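Long-range contacts in Lmo1076 protein (Listeria monocytogenes serovar 1/2a, PDB 5JQC), which is a putative secreted autolysin that probably hydrolyses the bacterial cell wall, represented here by a fragment of three SH3-like GW domains: residues Q20-E25 / I65-T70; R73-Q78 / M89-F94; Y96-T101 / G151-R156. All blocks are in the same frame, centred on the assembly; numbering follows the deposited sequence.

Contact 1 (Q20-E25 / I65-T70); sequences QKNVSE and ILKEGT
Gln20 lies opposite Gly69 in a non-hydrogen-bonded antiparallel pair, with the two CA atoms at the 4.2 Å spacing of such pairs. The Gln20 side chain runs out extended, its CG passing 3.6 Å from Glu68 O. Lys21 and Glu68 form the next, hydrogen-bonded pair: Lys21 N donates to Glu68 O at 2.9 Å, and Glu68 N returns the bond to Lys21 O. At Asn22 the side chains join in. Lys67 lies alongside it, pointing the same way, and bends only at its last torsion (chi4 -63°), which brings NZ to 2.9 Å from Asn22 OD1; the donor stands 32° out of the carbonyl plane. Val23 N then bonds to Leu66 O at 2.8 Å, approaching from well above the carbonyl plane. This skewed approach accompanies a beta bulge, in which Val23 and Ser24 together face Leu66 and the register slips by one residue. Val23 CG2 meets Ile65 CG2 at 3.8 Å, while both Val23 methyls pack across the CG of Glu68. Regular pairing resumes at Glu25, unevenly: Ile65 N gives a nearly straight bond to Glu25 O at 2.8 Å, whereas the return bond from Glu25 N to Ile65 O is weak at 3.3 Å. Strand 62-71 is the middle strand of the five-stranded antiparallel sheet of the first GW domain, and 19-29 is its neighbour. Strand 74-81 continues the sheet beyond 62-71 through backbone bonds at Leu66, Lys67 and Gly69. Strand 94-96 borders 19-29; its Tyr96 packs on Glu25 and Ile65, its Phe94 on Ile65, and the carboxylate of Glu68 is held on that face by Tyr96 OH and by a salt bridge from Lys91 NZ.

Contact 2 (R73-Q78 / M89-F94); sequences RGTWVQ and MDKRAF
Trp76 lays one face of its indole over the Asp90 backbone, with Asp90 CA 3.7 Å above the ring plane and displaced toward the rim. The ring gets there because its CG is anti to the carbonyl carbon (chi1 -82°), and CD1 comes within 3.2 Å of Asp90 N. On the other face of the hairpin, Val77 splits its methyls between two partners. CG2 meets Phe94 CE1 at a tight 3.3 Å, the two side chains arriving from opposite directions; CG1 sits 3.7 Å from Lys91 CB, the lysine chain crossing the valine at about a right angle. Lys91 is extended throughout, starting with CG anti to N (chi1 -179°), and runs beside Thr75, whose CG2 touches CD at 3.8 Å. Backbone bonds fix this register: Val77 and Met89, a selenomethionine, bond both ways, and Lys91 N donates to Thr75 O at 2.8 Å. From Lys91 the chain runs on as a short 3-10 segment, 91-93. Asp90 OD1 accepts Arg92 N in an Asx turn, and the Arg92 guanidinium grips the carboxylate side-on, NH2 to OD2 at 2.6 Å in a salt bridge and NE to OD1 at a longer 3.3 Å. The hairpin of strands 74-81 and 84-90 forms one margin of the sheet, with strand 62-71 on its inner side; Trp76 also packs on Trp88, while Phe94 meets Phe79 edge-to-face.

Contact 3 (Y96-T101 / G151-R156); sequences YYPKAT and GQISGR
Ile153 reaches across to Pro98 with a single methyl, and its side chain can be traced from root to tip. CB lies 6.3 Å from Pro98 CG, beyond contact. From there CG2 turns aside, while CG1 is set anti to the backbone N (chi1 -168°) and closes the separation from Pro98 CG to 5.0 Å. The second torsion is extended too, and CD1 comes to 3.8 Å from Pro98 CG, the two side chains meeting at a slant. CD1 also lies close to Pro98 CB, at 4.0 Å, so the terminal methyl makes the apolar contact. Val124, from a loop of the second GW domain, touches the isoleucine as well.

The polar half of the contact is carried by backbone. Thr101 and Gln152 form one antiparallel hydrogen-bonded pair, Thr101 N giving to Gln152 O at 2.8 Å and Gln152 N to Thr101 O at 2.7 Å. Both donors are tilted only modestly from the carbonyl planes, by 21° and 15°. Ala100 CA adds a CH...O contact of 3.2 Å to Gln152 O, and Gln152 CB packs against Thr101 OG1 as the two side chains cross at about a right angle. Beyond Ile153 the chain reverses in a type I' turn ending at Arg156, with Ser154 and Gly155 both at positive phi and backbone bonds both ways between Ile153 and Arg156.

Segment 96-101 starts on the last residue of strand 94-96 of the first sheet and continues as the connection to strand 103-112; its last residue pairs with strand 144-153 just before 103-112 begins beside it in the second. At the other end Tyr97 bonds to Asp26 through backbone and to Asp62 through its hydroxyl, while Lys99 NZ probably hydrogen-bonds to Ser24 O, tying the connection back to strand 19-29.

How the contacts relate
Contacts 1 and 2, with centres 10 Å apart, belong to one sheet: Gly69 O to Trp76 N and Leu66 N to Gln78 O, each 2.8 Å, are probable hydrogen bonds joining them. Contact 3 lies about 20 Å between centres from contact 1 and 23 Å from contact 2, at the passage into the second GW domain. Tyr96 nevertheless reaches both: besides its link to Glu68 of contact 1, its OH packs 3.5 Å from Val77 CG1 and 3.6 Å from Lys91 CE of contact 2. A glycerol, probably from crystallisation, hydrogen-bonds Lys91 and lies about 5 Å from the Glu68 side chain. These contacts build GW domains; no active site is identified among them.

Contact 1 (Q20-E25 / I65-T70)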
loop_
_atom_site.group_PDB
_atom_site.type_symbol
_atom_site.label_atom_id
_atom_site.label_comp_id
_atom_site.label_asym_id
_atom_site.label_seq_id
_atom_site.Cartn_x
_atom_site.Cartn_y
_atom_site.Cartn_z
ATOM N N GLN A 20 -21.349 26.819 -5.544
ATOM C CA GLN A 20 -21.667 25.459 -5.952
ATOM C C GLN A 20 -20.432 24.834 -6.581
ATOM O O GLN A 20 -19.665 25.528 -7.251
ATOM C CB GLN A 20 -22.836 25.458 -6.934
ATOM C CG GLN A 20 -23.440 24.097 -7.196
ATOM C CD GLN A 20 -24.714 24.253 -7.988
ATOM O OE1 GLN A 20 -25.098 25.378 -8.320
ATOM N NE2 GLN A 20 -25.384 23.141 -8.290
ATOM N N LYS A 21 -20.239 23.536 -6.368
ATOM C CA LYS A 21 -19.117 22.883 -7.028
ATOM C C LYS A 21 -19.387 21.398 -7.146
ATOM O O LYS A 21 -20.034 20.790 -6.284
ATOM C CB LYS A 21 -17.804 23.110 -6.274
ATOM C CG LYS A 21 -17.749 22.461 -4.901
ATOM C CD LYS A 21 -16.402 22.695 -4.259
ATOM C CE LYS A 21 -16.476 22.511 -2.739
ATOM N NZ LYS A 21 -15.113 22.531 -2.124
ATOM N N ASN A 22 -18.874 20.828 -8.229
ATOM C CA ASN A 22 -18.820 19.386 -8.383
ATOM C C ASN A 22 -17.699 18.821 -7.530
ATOM O O ASN A 22 -16.631 19.429 -7.396
ATOM C CB ASN A 22 -18.576 19.002 -9.844
ATOM C CG ASN A 22 -19.646 19.508 -10.766
ATOM O OD1 ASN A 22 -20.809 19.609 -10.380
ATOM N ND2 ASN A 22 -19.262 19.828 -12.001
ATOM N N VAL A 23 -17.939 17.636 -6.973
ATOM C CA VAL A 23 -16.972 16.935 -6.139
ATOM C C VAL A 23 -17.045 15.448 -6.480
ATOM O O VAL A 23 -17.973 14.980 -7.142
ATOM C CB VAL A 23 -17.225 17.169 -4.627
ATOM C CG1 VAL A 23 -17.051 18.637 -4.292
ATOM C CG2 VAL A 23 -18.608 16.671 -4.235
ATOM N N SER A 24 -16.044 14.700 -6.022
ATOM C CA SER A 24 -16.066 13.236 -6.129
ATOM C C SER A 24 -15.626 12.686 -4.778
ATOM O O SER A 24 -14.441 12.731 -4.428
ATOM C CB SER A 24 -15.185 12.727 -7.269
ATOM O OG SER A 24 -15.263 11.306 -7.358
ATOM N N GLU A 25 -16.594 12.197 -4.005
ATOM C CA GLU A 25 -16.341 11.706 -2.661
ATOM C C GLU A 25 -17.230 10.504 -2.394
ATOM O O GLU A 25 -18.335 10.395 -2.931
ATOM C CB GLU A 25 -16.618 12.771 -1.579
ATOM C CG GLU A 25 -15.848 14.086 -1.713
ATOM C CD GLU A 25 -14.355 13.933 -1.473
ATOM O OE1 GLU A 25 -13.946 13.002 -0.741
ATOM O OE2 GLU A 25 -13.591 14.755 -2.024
ATOM N N ILE A 65 -20.917 11.336 -3.375
ATOM C CA ILE A 65 -21.246 12.753 -3.308
ATOM C C ILE A 65 -20.762 13.390 -4.594
ATOM O O ILE A 65 -19.567 13.336 -4.911
ATOM C CB ILE A 65 -20.625 13.431 -2.079
ATOM C CG1 ILE A 65 -21.038 12.703 -0.800
ATOM C CG2 ILE A 65 -21.051 14.890 -2.010
ATOM C CD1 ILE A 65 -22.531 12.726 -0.530
ATOM N N LEU A 66 -21.692 14.014 -5.321
ATOM C CA LEU A 66 -21.457 14.549 -6.654
ATOM C C LEU A 66 -21.311 16.065 -6.686
ATOM O O LEU A 66 -20.515 16.593 -7.469
ATOM C CB LEU A 66 -22.602 14.139 -7.587
ATOM C CG LEU A 66 -22.698 12.702 -8.110
ATOM C CD1 LEU A 66 -23.122 11.727 -7.030
ATOM C CD2 LEU A 66 -23.686 12.683 -9.269
ATOM N N LYS A 67 -22.082 16.787 -5.881
ATOM C CA LYS A 67 -22.045 18.240 -5.898
ATOM C C LYS A 67 -22.244 18.738 -4.479
ATOM O O LYS A 67 -22.810 18.040 -3.635
ATOM C CB LYS A 67 -23.137 18.866 -6.779
ATOM C CG LYS A 67 -23.237 18.387 -8.222
ATOM C CD LYS A 67 -24.379 19.137 -8.924
ATOM C CE LYS A 67 -24.658 18.562 -10.316
ATOM N NZ LYS A 67 -23.487 18.714 -11.218
ATOM N N GLU A 68 -21.781 19.961 -4.227
ATOM C CA GLU A 68 -22.081 20.661 -2.982
ATOM C C GLU A 68 -22.516 22.069 -3.330
ATOM O O GLU A 68 -22.008 22.656 -4.284
ATOM C CB GLU A 68 -20.884 20.729 -2.034
ATOM C CG GLU A 68 -20.161 19.413 -1.844
ATOM C CD GLU A 68 -19.265 19.423 -0.613
ATOM O OE1 GLU A 68 -19.133 20.511 -0.004
ATOM O OE2 GLU A 68 -18.703 18.350 -0.265
ATOM N N GLY A 69 -23.440 22.612 -2.541
ATOM C CA GLY A 69 -23.912 23.976 -2.709
ATOM C C GLY A 69 -24.265 24.592 -1.369
ATOM O O GLY A 69 -24.760 23.898 -0.470
ATOM N N THR A 70 -23.996 25.881 -1.200
ATOM C CA THR A 70 -24.233 26.533 0.076
ATOM C C THR A 70 -25.291 27.613 -0.077
ATOM O O THR A 70 -25.453 28.197 -1.153
ATOM C CB THR A 70 -22.942 27.136 0.651
ATOM O OG1 THR A 70 -22.506 28.240 -0.154
ATOM C CG2 THR A 70 -21.853 26.076 0.708
#

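Contact 2 (R73-Q78 / M89-F94)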
loop_
_atom_site.group_PDB
_atom_site.type_symbol
_atom_site.label_atom_id
_atom_site.label_comp_id
_atom_site.label_asym_id
_atom_site.label_seq_id
_atom_site.Cartn_x
_atom_site.Cartn_y
_atom_site.Cartn_z
ATOM N N ARG A 73 -28.345 29.115 4.995
ATOM C CA ARG A 73 -28.766 28.185 6.032
ATOM C C ARG A 73 -27.849 26.978 6.199
ATOM O O ARG A 73 -28.009 26.255 7.184
ATOM C CB ARG A 73 -30.187 27.687 5.760
ATOM C CG ARG A 73 -31.239 28.779 5.839
ATOM C CD ARG A 73 -32.581 28.235 5.374
ATOM N NE ARG A 73 -33.572 29.301 5.286
ATOM C CZ ARG A 73 -34.305 29.720 6.319
ATOM N NH1 ARG A 73 -35.184 30.699 6.169
ATOM N NH2 ARG A 73 -34.162 29.155 7.503
ATOM N N GLY A 74 -26.910 26.730 5.281
ATOM C CA GLY A 74 -25.996 25.604 5.425
ATOM C C GLY A 74 -25.491 25.135 4.069
ATOM O O GLY A 74 -25.631 25.833 3.066
ATOM N N THR A 75 -24.909 23.932 4.067
ATOM C CA THR A 75 -24.367 23.298 2.870
ATOM C C THR A 75 -25.182 22.057 2.549
ATOM O O THR A 75 -25.378 21.205 3.418
ATOM C CB THR A 75 -22.897 22.911 3.053
ATOM O OG1 THR A 75 -22.117 24.100 3.227
ATOM C CG2 THR A 75 -22.378 22.162 1.832
ATOM N N TRP A 76 -25.669 21.971 1.312
ATOM C CA TRP A 76 -26.391 20.804 0.821
ATOM C C TRP A 76 -25.550 20.090 -0.234
ATOM O O TRP A 76 -24.911 20.743 -1.066
ATOM C CB TRP A 76 -27.765 21.218 0.255
ATOM C CG TRP A 76 -28.750 21.366 1.363
ATOM C CD1 TRP A 76 -29.643 20.427 1.796
ATOM C CD2 TRP A 76 -28.888 22.486 2.245
ATOM N NE1 TRP A 76 -30.340 20.899 2.876
ATOM C CE2 TRP A 76 -29.898 22.163 3.172
ATOM C CE3 TRP A 76 -28.266 23.738 2.329
ATOM C CZ2 TRP A 76 -30.311 23.048 4.166
ATOM C CZ3 TRP A 76 -28.674 24.611 3.320
ATOM C CH2 TRP A 76 -29.686 24.263 4.227
ATOM N N VAL A 77 -25.546 18.755 -0.196
ATOM C CA VAL A 77 -24.752 17.955 -1.124
ATOM C C VAL A 77 -25.655 16.983 -1.883
ATOM O O VAL A 77 -26.591 16.405 -1.321
ATOM C CB VAL A 77 -23.610 17.203 -0.391
ATOM C CG1 VAL A 77 -22.774 18.176 0.427
ATOM C CG2 VAL A 77 -24.130 16.085 0.492
ATOM N N GLN A 78 -25.365 16.806 -3.177
ATOM C CA GLN A 78 -26.110 15.887 -4.038
ATOM C C GLN A 78 -25.471 14.504 -3.989
ATOM O O GLN A 78 -24.365 14.314 -4.503
ATOM C CB GLN A 78 -26.150 16.387 -5.489
ATOM C CG GLN A 78 -26.867 15.435 -6.444
ATOM C CD GLN A 78 -26.592 15.718 -7.916
ATOM O OE1 GLN A 78 -25.445 15.731 -8.351
ATOM N NE2 GLN A 78 -27.651 15.943 -8.685
HETATM N N MSE A 89 -29.074 16.779 0.297
HETATM C CA MSE A 89 -29.283 16.739 1.738
HETATM C C MSE A 89 -28.174 17.508 2.455
HETATM O O MSE A 89 -27.054 17.632 1.936
HETATM C CB MSE A 89 -29.357 15.283 2.216
HETATM C CG MSE A 89 -29.535 15.115 3.721
HETATM SE SE MSE A 89 -30.316 13.403 4.268
HETATM C CE MSE A 89 -29.053 12.142 3.444
ATOM N N ASP A 90 -28.527 18.065 3.614
ATOM C CA ASP A 90 -27.579 18.740 4.489
ATOM C C ASP A 90 -26.293 17.934 4.590
ATOM O O ASP A 90 -26.316 16.748 4.932
ATOM C CB ASP A 90 -28.211 18.911 5.882
ATOM C CG ASP A 90 -27.589 20.038 6.699
ATOM O OD1 ASP A 90 -26.359 20.257 6.661
ATOM O OD2 ASP A 90 -28.357 20.720 7.404
ATOM N N LYS A 91 -25.169 18.593 4.300
ATOM C CA LYS A 91 -23.865 17.936 4.374
ATOM C C LYS A 91 -23.622 17.293 5.735
ATOM O O LYS A 91 -22.908 16.285 5.826
ATOM C CB LYS A 91 -22.767 18.951 4.055
ATOM C CG LYS A 91 -21.369 18.387 4.072
ATOM C CD LYS A 91 -20.414 19.426 3.556
ATOM C CE LYS A 91 -19.045 18.841 3.351
ATOM N NZ LYS A 91 -18.141 19.867 2.767
ATOM N N ARG A 92 -24.214 17.846 6.797
ATOM C CA ARG A 92 -24.025 17.307 8.143
ATOM C C ARG A 92 -24.619 15.912 8.293
ATOM O O ARG A 92 -24.216 15.167 9.190
ATOM C CB ARG A 92 -24.642 18.247 9.185
ATOM C CG ARG A 92 -23.865 19.542 9.442
ATOM C CD ARG A 92 -24.631 20.454 10.414
ATOM N NE ARG A 92 -25.930 20.810 9.847
ATOM C CZ ARG A 92 -26.969 21.290 10.538
ATOM N NH1 ARG A 92 -26.901 21.477 11.862
ATOM N NH2 ARG A 92 -28.098 21.566 9.889
ATOM N N ALA A 93 -25.555 15.533 7.431
ATOM C CA ALA A 93 -26.091 14.182 7.481
ATOM C C ALA A 93 -25.098 13.105 7.030
ATOM O O ALA A 93 -25.454 11.923 7.063
ATOM C CB ALA A 93 -27.364 14.105 6.629
ATOM N N PHE A 94 -23.867 13.456 6.625
ATOM C CA PHE A 94 -22.944 12.497 6.015
ATOM C C PHE A 94 -21.596 12.468 6.734
ATOM O O PHE A 94 -21.124 13.490 7.243
ATOM C CB PHE A 94 -22.654 12.817 4.526
ATOM C CG PHE A 94 -23.877 12.955 3.658
ATOM C CD1 PHE A 94 -24.599 14.138 3.629
ATOM C CD2 PHE A 94 -24.266 11.917 2.826
ATOM C CE1 PHE A 94 -25.709 14.261 2.803
ATOM C CE2 PHE A 94 -25.368 12.036 2.003
ATOM C CZ PHE A 94 -26.088 13.204 1.989
#

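Contact 3 (Y96-T101 / G151-R156)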
loop_
_atom_site.group_PDB
_atom_site.type_symbol
_atom_site.label_atom_id
_atom_site.label_comp_id
_atom_site.label_asym_id
_atom_site.label_seq_id
_atom_site.Cartn_x
_atom_site.Cartn_y
_atom_site.Cartn_z
ATOM N N TYR A 96 -17.866 11.660 5.422
ATOM C CA TYR A 96 -17.057 11.411 4.235
ATOM C C TYR A 96 -15.930 10.442 4.560
ATOM O O TYR A 96 -15.279 10.552 5.606
ATOM C CB TYR A 96 -16.445 12.705 3.690
ATOM C CG TYR A 96 -17.390 13.638 2.969
ATOM C CD1 TYR A 96 -18.759 13.620 3.217
ATOM C CD2 TYR A 96 -16.901 14.548 2.036
ATOM C CE1 TYR A 96 -19.611 14.481 2.555
ATOM C CE2 TYR A 96 -17.745 15.416 1.362
ATOM C CZ TYR A 96 -19.101 15.377 1.622
ATOM O OH TYR A 96 -19.953 16.237 0.963
ATOM N N TYR A 97 -15.691 9.496 3.645
ATOM C CA TYR A 97 -14.522 8.637 3.762
ATOM C C TYR A 97 -13.275 9.383 3.289
ATOM O O TYR A 97 -13.305 10.055 2.255
ATOM C CB TYR A 97 -14.692 7.374 2.931
ATOM C CG TYR A 97 -15.704 6.390 3.469
ATOM C CD1 TYR A 97 -15.418 5.595 4.572
ATOM C CD2 TYR A 97 -16.929 6.224 2.846
ATOM C CE1 TYR A 97 -16.342 4.680 5.048
ATOM C CE2 TYR A 97 -17.854 5.313 3.317
ATOM C CZ TYR A 97 -17.557 4.547 4.412
ATOM O OH TYR A 97 -18.497 3.655 4.868
ATOM N N PRO A 98 -12.179 9.291 4.025
ATOM C CA PRO A 98 -10.913 9.832 3.531
ATOM C C PRO A 98 -10.412 8.982 2.380
ATOM O O PRO A 98 -10.753 7.803 2.264
ATOM C CB PRO A 98 -9.992 9.705 4.746
ATOM C CG PRO A 98 -10.506 8.465 5.408
ATOM C CD PRO A 98 -12.005 8.570 5.294
ATOM N N LYS A 99 -9.584 9.582 1.529
ATOM C CA LYS A 99 -8.975 8.870 0.410
ATOM C C LYS A 99 -7.498 8.613 0.689
ATOM O O LYS A 99 -6.832 9.412 1.358
ATOM C CB LYS A 99 -9.121 9.662 -0.893
ATOM C CG LYS A 99 -10.567 9.911 -1.353
ATOM C CD LYS A 99 -10.597 10.864 -2.555
ATOM C CE LYS A 99 -12.000 11.028 -3.124
ATOM N NZ LYS A 99 -12.022 11.981 -4.266
ATOM N N ALA A 100 -6.994 7.488 0.182
ATOM C CA ALA A 100 -5.570 7.209 0.264
ATOM C C ALA A 100 -4.816 8.173 -0.635
ATOM O O ALA A 100 -5.279 8.511 -1.725
ATOM C CB ALA A 100 -5.276 5.775 -0.168
ATOM N N THR A 101 -3.645 8.608 -0.184
ATOM C CA THR A 101 -2.755 9.405 -1.018
ATOM C C THR A 101 -1.536 8.581 -1.434
ATOM O O THR A 101 -1.294 7.474 -0.941
ATOM C CB THR A 101 -2.313 10.675 -0.284
ATOM O OG1 THR A 101 -1.603 10.317 0.912
ATOM C CG2 THR A 101 -3.521 11.511 0.084
ATOM N N GLY A 151 -0.361 2.703 -0.807
ATOM C CA GLY A 151 -1.214 3.842 -0.559
ATOM C C GLY A 151 -0.952 4.343 0.835
ATOM O O GLY A 151 -0.592 3.553 1.717
ATOM N N GLN A 152 -1.129 5.640 1.066
ATOM C CA GLN A 152 -0.838 6.214 2.366
ATOM C C GLN A 152 -2.086 6.833 2.957
ATOM O O GLN A 152 -2.995 7.249 2.234
ATOM C CB GLN A 152 0.254 7.270 2.290
ATOM C CG GLN A 152 1.586 6.694 1.855
ATOM C CD GLN A 152 2.661 7.754 1.727
ATOM O OE1 GLN A 152 2.378 8.959 1.798
ATOM N NE2 GLN A 152 3.910 7.311 1.540
ATOM N N ILE A 153 -2.116 6.871 4.283
ATOM C CA ILE A 153 -3.175 7.533 5.025
ATOM C C ILE A 153 -2.701 7.705 6.456
ATOM O O ILE A 153 -2.077 6.810 7.042
ATOM C CB ILE A 153 -4.508 6.754 4.943
ATOM C CG1 ILE A 153 -5.634 7.619 5.478
ATOM C CG2 ILE A 153 -4.454 5.483 5.751
ATOM C CD1 ILE A 153 -6.989 7.087 5.115
ATOM N N SER A 154 -2.977 8.882 7.002
ATOM C CA SER A 154 -2.612 9.212 8.374
ATOM C C SER A 154 -1.109 9.105 8.590
ATOM O O SER A 154 -0.640 8.853 9.703
ATOM C CB SER A 154 -3.376 8.348 9.375
ATOM O OG SER A 154 -4.748 8.682 9.327
ATOM N N GLY A 155 -0.345 9.329 7.527
ATOM C CA GLY A 155 1.094 9.257 7.612
ATOM C C GLY A 155 1.671 7.863 7.599
ATOM O O GLY A 155 2.894 7.717 7.763
ATOM N N ARG A 156 0.852 6.833 7.385
ATOM C CA ARG A 156 1.342 5.462 7.298
ATOM C C ARG A 156 1.183 4.920 5.881
ATOM O O ARG A 156 0.220 5.247 5.178
ATOM C CB ARG A 156 0.616 4.546 8.293
ATOM C CG ARG A 156 0.863 4.880 9.745
ATOM C CD ARG A 156 -0.492 5.135 10.428
ATOM N NE ARG A 156 -0.410 6.030 11.586
ATOM C CZ ARG A 156 -1.297 6.051 12.583
ATOM N NH1 ARG A 156 -1.148 6.901 13.596
ATOM N NH2 ARG A 156 -2.325 5.203 12.582
#